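Local coordinates for protein amino acid amide racemase (Ochrobactrum anthropi, PDB 6GIO) that binds pyridoxal-5'-phosphate and belongs to the class-III aminotransferase family of fold-type I PLP-dependent enzymes, at residues C[331-334]-C[335-338]; C[398-401]-C[402-406]; C[418-421]-C[422-426]. All blocks are in the same frame, centred on the assembly; numbering follows the deposited sequence.

In the fold
From the N terminus, contact 1 comes first, in the last turns of helix 318-339. It packs that helix end on helix 406-424 and strand 343-349. The chain then runs through strands 343-349 and 352-357, helix 369-382 and strands 384-389 and 395-398. Contact 2 follows at once and turns the chain from strand 395-398 into helix 406-424. Contact 3 is the end of that same helix and joins it to helix 369-382. The three come in series, and none encloses or crosses another. Contacts 1 and 2 touch where Leu-333 meets Phe-398. Contact 3 stays about 6 Å from contact 1 at the nearest atoms.

Contact 1 of 3, residues C[331-334]-C[335-338]; sequences DRLR and RLSD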
ATOM      1  N   ASP C 331      -7.123  34.954   2.488  1.00 30.12           N
ATOM      2  CA  ASP C 331      -7.669  36.312   2.395  1.00 32.01           C
ATOM      3  C   ASP C 331      -7.696  36.839   0.973  1.00 28.80           C
ATOM      4  O   ASP C 331      -8.704  37.426   0.588  1.00 27.97           O
ATOM      5  CB  ASP C 331      -6.937  37.257   3.349  1.00 37.66           C
ATOM      6  CG  ASP C 331      -7.287  36.977   4.794  1.00 44.19           C
ATOM      7  OD1 ASP C 331      -8.423  36.469   5.034  1.00 49.40           O
ATOM      8  OD2 ASP C 331      -6.454  37.275   5.682  1.00 51.67           O
ATOM      9  N   ARG C 332      -6.651  36.572   0.184  1.00 28.96           N
ATOM     10  CA  ARG C 332      -6.683  36.878  -1.274  1.00 29.54           C
ATOM     11  C   ARG C 332      -7.898  36.235  -1.916  1.00 29.13           C
ATOM     12  O   ARG C 332      -8.659  36.869  -2.607  1.00 26.54           O
ATOM     13  CB  ARG C 332      -5.407  36.421  -2.005  1.00 29.06           C
ATOM     14  CG  ARG C 332      -4.140  37.156  -1.581  1.00 33.83           C
ATOM     15  CD  ARG C 332      -4.068  38.609  -2.083  1.00 34.10           C
ATOM     16  NE  ARG C 332      -4.292  38.689  -3.536  1.00 36.43           N
ATOM     17  CZ  ARG C 332      -3.343  38.606  -4.471  1.00 39.30           C
ATOM     18  NH1 ARG C 332      -2.074  38.483  -4.124  1.00 43.82           N
ATOM     19  NH2 ARG C 332      -3.655  38.655  -5.758  1.00 37.78           N
ATOM     20  N   LEU C 333      -8.094  34.948  -1.657  1.00 30.44           N
ATOM     21  CA  LEU C 333      -9.222  34.239  -2.225  1.00 28.30           C
ATOM     22  C   LEU C 333     -10.557  34.821  -1.789  1.00 25.68           C
ATOM     23  O   LEU C 333     -11.428  35.064  -2.614  1.00 22.94           O
ATOM     24  CB  LEU C 333      -9.108  32.750  -1.892  1.00 30.66           C
ATOM     25  CG  LEU C 333      -7.952  32.032  -2.580  1.00 28.51           C
ATOM     26  CD1 LEU C 333      -7.723  30.670  -1.940  1.00 30.32           C
ATOM     27  CD2 LEU C 333      -8.231  31.890  -4.072  1.00 28.93           C
ATOM     28  N   ARG C 334     -10.725  35.087  -0.507  1.00 26.14           N
ATOM     29  CA  ARG C 334     -11.959  35.747  -0.051  1.00 29.22           C
ATOM     30  C   ARG C 334     -12.287  37.042  -0.781  1.00 29.02           C
ATOM     31  O   ARG C 334     -13.429  37.256  -1.195  1.00 30.06           O
ATOM     32  CB  ARG C 334     -11.897  36.085   1.428  1.00 29.84           C
ATOM     33  CG  ARG C 334     -12.382  34.978   2.277  1.00 34.57           C
ATOM     34  CD  ARG C 334     -12.395  35.311   3.763  1.00 37.80           C
ATOM     35  NE  ARG C 334     -12.244  34.022   4.426  1.00 38.86           N
ATOM     36  CZ  ARG C 334     -11.122  33.543   4.952  1.00 40.67           C
ATOM     37  NH1 ARG C 334     -10.016  34.270   5.005  1.00 43.83           N
ATOM     38  NH2 ARG C 334     -11.134  32.331   5.476  1.00 42.26           N
ATOM     39  N   ARG C 335     -11.302  37.925  -0.902  1.00 32.89           N
ATOM     40  CA  ARG C 335     -11.519  39.207  -1.579  1.00 33.73           C
ATOM     41  C   ARG C 335     -11.938  39.016  -3.053  1.00 32.15           C
ATOM     42  O   ARG C 335     -12.624  39.872  -3.618  1.00 33.21           O
ATOM     43  CB  ARG C 335     -10.292  40.119  -1.468  1.00 37.02           C
ATOM     44  CG  ARG C 335      -9.966  40.634  -0.065  1.00 41.10           C
ATOM     45  CD  ARG C 335      -8.914  41.749  -0.132  1.00 45.75           C
ATOM     46  NE  ARG C 335      -9.272  42.718  -1.194  1.00 52.60           N
ATOM     47  CZ  ARG C 335      -9.619  44.005  -1.023  1.00 53.25           C
ATOM     48  NH1 ARG C 335      -9.616  44.593   0.170  1.00 52.91           N
ATOM     49  NH2 ARG C 335      -9.950  44.727  -2.082  1.00 54.71           N
ATOM     50  N   LEU C 336     -11.595  37.881  -3.659  1.00 29.65           N
ATOM     51  CA  LEU C 336     -12.056  37.595  -5.006  1.00 29.47           C
ATOM     52  C   LEU C 336     -13.577  37.435  -5.080  1.00 28.50           C
ATOM     53  O   LEU C 336     -14.165  37.544  -6.177  1.00 27.87           O
ATOM     54  CB  LEU C 336     -11.360  36.366  -5.599  1.00 30.19           C
ATOM     55  CG  LEU C 336      -9.821  36.474  -5.750  1.00 33.95           C
ATOM     56  CD1 LEU C 336      -9.274  35.175  -6.292  1.00 34.01           C
ATOM     57  CD2 LEU C 336      -9.369  37.636  -6.644  1.00 35.93           C
ATOM     58  N   SER C 337     -14.228  37.203  -3.943  1.00 26.10           N
ATOM     59  CA  SER C 337     -15.697  37.072  -3.974  1.00 27.15           C
ATOM     60  C   SER C 337     -16.381  38.414  -4.285  1.00 27.22           C
ATOM     61  O   SER C 337     -17.516  38.416  -4.756  1.00 27.17           O
ATOM     62  CB  SER C 337     -16.282  36.496  -2.686  1.00 27.70           C
ATOM     63  OG  SER C 337     -16.121  37.394  -1.635  1.00 29.27           O
ATOM     64  N   ASP C 338     -15.710  39.541  -4.044  1.00 26.25           N
ATOM     65  CA  ASP C 338     -16.250  40.821  -4.456  1.00 27.48           C
ATOM     66  C   ASP C 338     -16.398  40.856  -5.990  1.00 26.81           C
ATOM     67  O   ASP C 338     -17.349  41.397  -6.493  1.00 26.38           O
ATOM     68  CB  ASP C 338     -15.368  41.972  -3.968  1.00 29.55           C
ATOM     69  CG  ASP C 338     -16.042  43.360  -4.138  1.00 32.10           C
ATOM     70  OD1 ASP C 338     -17.091  43.656  -3.487  1.00 35.25           O
ATOM     71  OD2 ASP C 338     -15.486  44.177  -4.896  1.00 31.66           O
TER
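Leu-333 and Leu-336 meet on the buried side of this helix, and their side chains pass each other at a slant. The touching branches are CD2 of Leu-333 and CD1 of Leu-336, 4.1 Å apart. CG of Leu-336 also sits 3.4 Å from O of Arg-332, packed against the backbone of the preceding turn.

The backbone bonds change along the segment. N of Arg-335 donates to O of Asp-331 at 3.0 Å in a nearly straight bond of 169°. N of Leu-336 still reaches O of Arg-332, but it also makes a weak bond to O of Leu-333. Ser-337 has moved to a shorter span. Its N donates to O of Arg-334 at 2.9 Å, from well above the carbonyl plane. Its OG donates to the same oxygen at 2.7 Å, nearly in line with the C=O bond. Chi1 of 68° places OG between the backbone N and the carbonyl carbon, which turns the hydroxyl back to that oxygen. Two donors of one residue thus grip a single carbonyl where the helix kinks.

The exposed side is looser and charged. Asp-331 and Arg-334 form a salt bridge one turn apart, with NH1 of Arg-334 at 2.7 Å from OD1 of Asp-331. The carboxylate lies at the edge of the guanidinium, in its plane, but the hydrogen bond is bent and weak. CG of Arg-335 lies 3.5 Å from O of Asp-331, and only the end of the chain leads away.

NH2 of Arg-334 makes a weak hydrogen bond to O of Val-346 in strand 343-349. Arg-332 turns to helix 406-424, where Asp-410 takes its NH1 in a salt bridge. Leu-333 packs on Val-416 and Val-346, and Leu-336 on Asp-417 and Ile-343, which places this helix end against both elements.

Contact 2 of 3, residues C[398-401]-C[402-406]; sequences FMPP and LTLTE
In Leu-404, a chi1 of -169° sets CG anti to the backbone N, and a chi2 of 71° brings CD2 to the ring of Pro-400. This methyl lies 3.8 Å from CG of Pro-400 and 4.0 Å from CB of Pro-400. The contact between methyl group and ring is purely apolar. In Thr-403, OG1 stands between its own backbone N and carbonyl carbon, which puts it near CB of Pro-401 at 3.5 Å.

The backbone makes the fold-back possible. N of Leu-404 donates to O of Pro-401 at 3.0 Å, with an angle of 149° at the hydrogen. The donor stands well above the carbonyl plane, so the bond does not follow a lone pair. CB of Leu-404 also lies close to this oxygen, at 3.3 Å. Leu-402 and Thr-403 fill the two middle positions of the turn. Both prolines and both leucines are buried. The prolines have no N-H to give, but their carbonyl oxygens are used as acceptors.

Outside partners hold polar groups of the loop. OG1 of Thr-403 is hydrogen-bonded to OD1 of Asn-34. O of Pro-400 accepts from Arg-246, and O of Leu-404 from Arg-321 of helix 318-339.

The loop connects strand 395-398 to helix 406-424. Thr-405 is the N-cap of that helix. Its OG1 caps a backbone N in the first turn, and the carboxylate of Glu-408 takes N of Thr-405, an arrangement consistent with a capping box. From Pro-401 to Leu-404 the chain forms a type I beta turn, placed just before this capped helix start.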
ATOM      1  N   PHE C 398      -7.230  23.463  -2.479  1.00 23.07           N
ATOM      2  CA  PHE C 398      -5.857  23.987  -2.515  1.00 22.33           C
ATOM      3  C   PHE C 398      -5.082  23.373  -1.360  1.00 23.74           C
ATOM      4  O   PHE C 398      -5.341  23.665  -0.167  1.00 23.52           O
ATOM      5  CB  PHE C 398      -5.831  25.517  -2.456  1.00 23.82           C
ATOM      6  CG  PHE C 398      -6.568  26.170  -3.602  1.00 23.94           C
ATOM      7  CD1 PHE C 398      -6.041  26.168  -4.873  1.00 25.93           C
ATOM      8  CD2 PHE C 398      -7.805  26.719  -3.413  1.00 25.08           C
ATOM      9  CE1 PHE C 398      -6.735  26.722  -5.958  1.00 26.01           C
ATOM     10  CE2 PHE C 398      -8.501  27.282  -4.485  1.00 27.34           C
ATOM     11  CZ  PHE C 398      -7.968  27.289  -5.762  1.00 25.20           C
ATOM     12  N   MET C 399      -4.164  22.486  -1.725  1.00 21.99           N
ATOM     13  CA  MET C 399      -3.318  21.753  -0.780  1.00 24.67           C
ATOM     14  C   MET C 399      -1.882  21.915  -1.222  1.00 22.72           C
ATOM     15  O   MET C 399      -1.219  20.941  -1.510  1.00 23.34           O
ATOM     16  CB  MET C 399      -3.704  20.261  -0.813  1.00 25.36           C
ATOM     17  CG  MET C 399      -5.093  20.008  -0.234  1.00 26.98           C
ATOM     18  SD  MET C 399      -5.073  20.057   1.574  1.00 29.21           S
ATOM     19  CE  MET C 399      -4.167  18.577   1.953  1.00 31.68           C
ATOM     20  N   PRO C 400      -1.408  23.160  -1.350  1.00 24.55           N
ATOM     21  CA  PRO C 400      -0.074  23.300  -1.943  1.00 23.18           C
ATOM     22  C   PRO C 400       1.029  22.790  -1.005  1.00 22.63           C
ATOM     23  O   PRO C 400       0.800  22.675   0.216  1.00 21.31           O
ATOM     24  CB  PRO C 400       0.062  24.812  -2.159  1.00 25.45           C
ATOM     25  CG  PRO C 400      -0.872  25.450  -1.174  1.00 26.50           C
ATOM     26  CD  PRO C 400      -1.997  24.467  -0.981  1.00 26.82           C
ATOM     27  N   PRO C 401       2.245  22.573  -1.549  1.00 21.40           N
ATOM     28  CA  PRO C 401       3.401  22.310  -0.690  1.00 21.74           C
ATOM     29  C   PRO C 401       3.535  23.386   0.400  1.00 22.94           C
ATOM     30  O   PRO C 401       3.214  24.578   0.172  1.00 25.03           O
ATOM     31  CB  PRO C 401       4.561  22.372  -1.664  1.00 21.51           C
ATOM     32  CG  PRO C 401       3.965  22.041  -2.990  1.00 21.00           C
ATOM     33  CD  PRO C 401       2.638  22.721  -2.959  1.00 20.56           C
ATOM     34  N   LEU C 402       3.935  22.963   1.582  1.00 21.93           N
ATOM     35  CA  LEU C 402       4.091  23.848   2.707  1.00 23.34           C
ATOM     36  C   LEU C 402       5.181  24.888   2.439  1.00 25.53           C
ATOM     37  O   LEU C 402       5.294  25.889   3.148  1.00 26.66           O
ATOM     38  CB  LEU C 402       4.467  23.022   3.940  1.00 23.37           C
ATOM     39  CG  LEU C 402       3.398  22.024   4.417  1.00 25.12           C
ATOM     40  CD1 LEU C 402       3.678  21.550   5.850  1.00 26.20           C
ATOM     41  CD2 LEU C 402       2.021  22.628   4.359  1.00 25.47           C
ATOM     42  N   THR C 403       5.985  24.627   1.413  1.00 24.55           N
ATOM     43  CA  THR C 403       7.045  25.522   1.003  1.00 25.95           C
ATOM     44  C   THR C 403       6.583  26.596   0.028  1.00 26.23           C
ATOM     45  O   THR C 403       7.409  27.317  -0.529  1.00 24.80           O
ATOM     46  CB  THR C 403       8.165  24.701   0.331  1.00 24.39           C
ATOM     47  OG1 THR C 403       7.581  23.835  -0.639  1.00 22.36           O
ATOM     48  CG2 THR C 403       8.900  23.849   1.399  1.00 24.25           C
ATOM     49  N   LEU C 404       5.275  26.710  -0.168  1.00 27.08           N
ATOM     50  CA  LEU C 404       4.712  27.727  -1.038  1.00 26.00           C
ATOM     51  C   LEU C 404       5.230  29.130  -0.645  1.00 26.92           C
ATOM     52  O   LEU C 404       5.190  29.521   0.535  1.00 24.41           O
ATOM     53  CB  LEU C 404       3.185  27.675  -0.996  1.00 24.32           C
ATOM     54  CG  LEU C 404       2.452  28.514  -2.052  1.00 25.55           C
ATOM     55  CD1 LEU C 404       2.600  27.937  -3.457  1.00 25.69           C
ATOM     56  CD2 LEU C 404       0.987  28.674  -1.674  1.00 27.95           C
ATOM     57  N   THR C 405       5.727  29.880  -1.631  1.00 27.01           N
ATOM     58  CA  THR C 405       6.287  31.238  -1.340  1.00 29.80           C
ATOM     59  C   THR C 405       5.223  32.332  -1.435  1.00 29.61           C
ATOM     60  O   THR C 405       4.141  32.128  -2.008  1.00 29.88           O
ATOM     61  CB  THR C 405       7.470  31.598  -2.264  1.00 27.68           C
ATOM     62  OG1 THR C 405       7.015  31.756  -3.608  1.00 25.07           O
ATOM     63  CG2 THR C 405       8.521  30.524  -2.213  1.00 28.10           C
ATOM     64  N   GLU C 406       5.524  33.502  -0.879  1.00 32.90           N
ATOM     65  CA  GLU C 406       4.587  34.629  -0.989  1.00 34.02           C
ATOM     66  C   GLU C 406       4.370  35.120  -2.424  1.00 32.66           C
ATOM     67  O   GLU C 406       3.243  35.367  -2.800  1.00 37.31           O
ATOM     68  CB  GLU C 406       4.911  35.731   0.007  1.00 36.09           C
ATOM     69  CG  GLU C 406       4.611  35.253   1.429  1.00 38.75           C
ATOM     70  CD  GLU C 406       4.926  36.264   2.524  1.00 43.17           C
ATOM     71  OE1 GLU C 406       4.534  37.438   2.398  1.00 44.21           O
ATOM     72  OE2 GLU C 406       5.526  35.859   3.542  1.00 46.22           O
TER

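Contact 3 of 3, residues C[418-421]-C[422-426]; sequences QAIG and DVLDG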
ATOM      1  N   GLN C 418      -8.478  34.818 -12.683  1.00 29.88           N
ATOM      2  CA  GLN C 418      -8.625  34.833 -14.129  1.00 29.13           C
ATOM      3  C   GLN C 418      -9.380  33.618 -14.637  1.00 30.67           C
ATOM      4  O   GLN C 418     -10.163  33.721 -15.598  1.00 30.00           O
ATOM      5  CB  GLN C 418      -7.242  34.912 -14.787  1.00 31.73           C
ATOM      6  CG  GLN C 418      -7.318  35.149 -16.298  1.00 32.63           C
ATOM      7  CD  GLN C 418      -7.841  36.534 -16.636  1.00 34.83           C
ATOM      8  OE1 GLN C 418      -8.711  36.705 -17.485  1.00 39.92           O
ATOM      9  NE2 GLN C 418      -7.330  37.518 -15.948  1.00 35.99           N
ATOM     10  N   ALA C 419      -9.146  32.456 -14.013  1.00 28.38           N
ATOM     11  CA  ALA C 419      -9.819  31.228 -14.456  1.00 29.51           C
ATOM     12  C   ALA C 419     -11.358  31.280 -14.210  1.00 27.67           C
ATOM     13  O   ALA C 419     -12.150  30.929 -15.080  1.00 26.32           O
ATOM     14  CB  ALA C 419      -9.188  29.982 -13.817  1.00 28.69           C
ATOM     15  N   ILE C 420     -11.757  31.724 -13.022  1.00 28.35           N
ATOM     16  CA  ILE C 420     -13.191  31.889 -12.672  1.00 26.99           C
ATOM     17  C   ILE C 420     -13.879  32.879 -13.626  1.00 29.21           C
ATOM     18  O   ILE C 420     -14.974  32.620 -14.118  1.00 30.48           O
ATOM     19  CB  ILE C 420     -13.356  32.386 -11.230  1.00 23.99           C
ATOM     20  CG1 ILE C 420     -12.895  31.302 -10.256  1.00 26.17           C
ATOM     21  CG2 ILE C 420     -14.804  32.701 -10.957  1.00 24.51           C
ATOM     22  CD1 ILE C 420     -12.830  31.699  -8.802  1.00 26.90           C
ATOM     23  N   GLY C 421     -13.216  34.008 -13.873  1.00 29.74           N
ATOM     24  CA  GLY C 421     -13.735  35.043 -14.748  1.00 30.88           C
ATOM     25  C   GLY C 421     -13.888  34.528 -16.145  1.00 30.44           C
ATOM     26  O   GLY C 421     -14.909  34.755 -16.772  1.00 36.12           O
ATOM     27  N   ASP C 422     -12.882  33.820 -16.645  1.00 33.10           N
ATOM     28  CA  ASP C 422     -12.918  33.338 -18.042  1.00 34.11           C
ATOM     29  C   ASP C 422     -14.030  32.315 -18.202  1.00 35.18           C
ATOM     30  O   ASP C 422     -14.665  32.245 -19.239  1.00 34.81           O
ATOM     31  CB  ASP C 422     -11.590  32.698 -18.456  1.00 34.67           C
ATOM     32  CG  ASP C 422     -10.448  33.710 -18.586  1.00 33.19           C
ATOM     33  OD1 ASP C 422     -10.701  34.913 -18.591  1.00 36.44           O
ATOM     34  OD2 ASP C 422      -9.285  33.297 -18.700  1.00 35.25           O
ATOM     35  N   VAL C 423     -14.253  31.492 -17.178  1.00 33.24           N
ATOM     36  CA  VAL C 423     -15.302  30.480 -17.278  1.00 33.16           C
ATOM     37  C   VAL C 423     -16.713  31.112 -17.206  1.00 33.35           C
ATOM     38  O   VAL C 423     -17.612  30.734 -17.982  1.00 38.54           O
ATOM     39  CB  VAL C 423     -15.116  29.367 -16.233  1.00 32.19           C
ATOM     40  CG1 VAL C 423     -16.390  28.544 -16.072  1.00 32.20           C
ATOM     41  CG2 VAL C 423     -13.913  28.494 -16.622  1.00 31.31           C
ATOM     42  N   LEU C 424     -16.902  32.050 -16.293  1.00 32.85           N
ATOM     43  CA  LEU C 424     -18.190  32.728 -16.165  1.00 34.43           C
ATOM     44  C   LEU C 424     -18.552  33.537 -17.427  1.00 37.52           C
ATOM     45  O   LEU C 424     -19.717  33.592 -17.795  1.00 34.88           O
ATOM     46  CB  LEU C 424     -18.197  33.645 -14.967  1.00 32.01           C
ATOM     47  CG  LEU C 424     -18.201  32.954 -13.615  1.00 34.80           C
ATOM     48  CD1 LEU C 424     -18.107  34.017 -12.554  1.00 34.96           C
ATOM     49  CD2 LEU C 424     -19.447  32.104 -13.398  1.00 35.55           C
ATOM     50  N   ASP C 425     -17.554  34.143 -18.077  1.00 40.92           N
ATOM     51  CA  ASP C 425     -17.765  34.933 -19.299  1.00 39.12           C
ATOM     52  C   ASP C 425     -17.908  34.008 -20.468  1.00 38.84           C
ATOM     53  O   ASP C 425     -17.808  34.469 -21.587  1.00 43.53           O
ATOM     54  CB  ASP C 425     -16.577  35.864 -19.630  1.00 41.79           C
ATOM     55  CG  ASP C 425     -16.404  37.031 -18.675  1.00 42.66           C
ATOM     56  OD1 ASP C 425     -17.320  37.373 -17.896  1.00 48.15           O
ATOM     57  OD2 ASP C 425     -15.305  37.641 -18.727  1.00 43.48           O
ATOM     58  N   GLY C 426     -18.087  32.712 -20.231  1.00 38.14           N
ATOM     59  CA  GLY C 426     -18.331  31.752 -21.298  1.00 40.28           C
ATOM     60  C   GLY C 426     -17.188  31.600 -22.302  1.00 42.59           C
ATOM     61  O   GLY C 426     -17.406  31.490 -23.507  1.00 41.02           O
TER
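The side-chain amide of Gln-418 and the carboxylate of Asp-422 meet at an angle, their planes 52° apart. They lie one helical turn from each other. CG of Gln-418 comes within 3.6 Å of OD2 of Asp-422. The Gln-418 chain is bent at chi2, 68°, which brings its end back to the acid. The orientation of the amide is doubtful, and a turned amide could offer its NH2 to the carboxylate.

On another side of the helix, Ile-420 and Leu-424 lie side by side and point the same way. CG2 of Ile-420 is 3.9 Å from CD1 of Leu-424. Ile-420 also packs on His-340 and Ile-342. Val-423 lies on Thr-371 and Lys-374 of helix 369-382.

Regular backbone bonds join the two segments, from N of Asp-422 to O of Gln-418 at 2.9 Å through N of Asp-425 to O of Gly-421 at 3.0 Å. The helix then ends in a Schellman motif. Gly-426, with positive phi, is its C-prime residue. N of Gly-426 donates to O of Val-423 at 3.0 Å, and N of Lys-427 makes the longer-span bond to O of Asp-422.

Asp-425 forms a salt bridge with Lys-427. Arg-378 of helix 369-382 probably compensates the charge of the buried Asp-422, which it meets at OD2, and this pair ties the helix end to its neighbour.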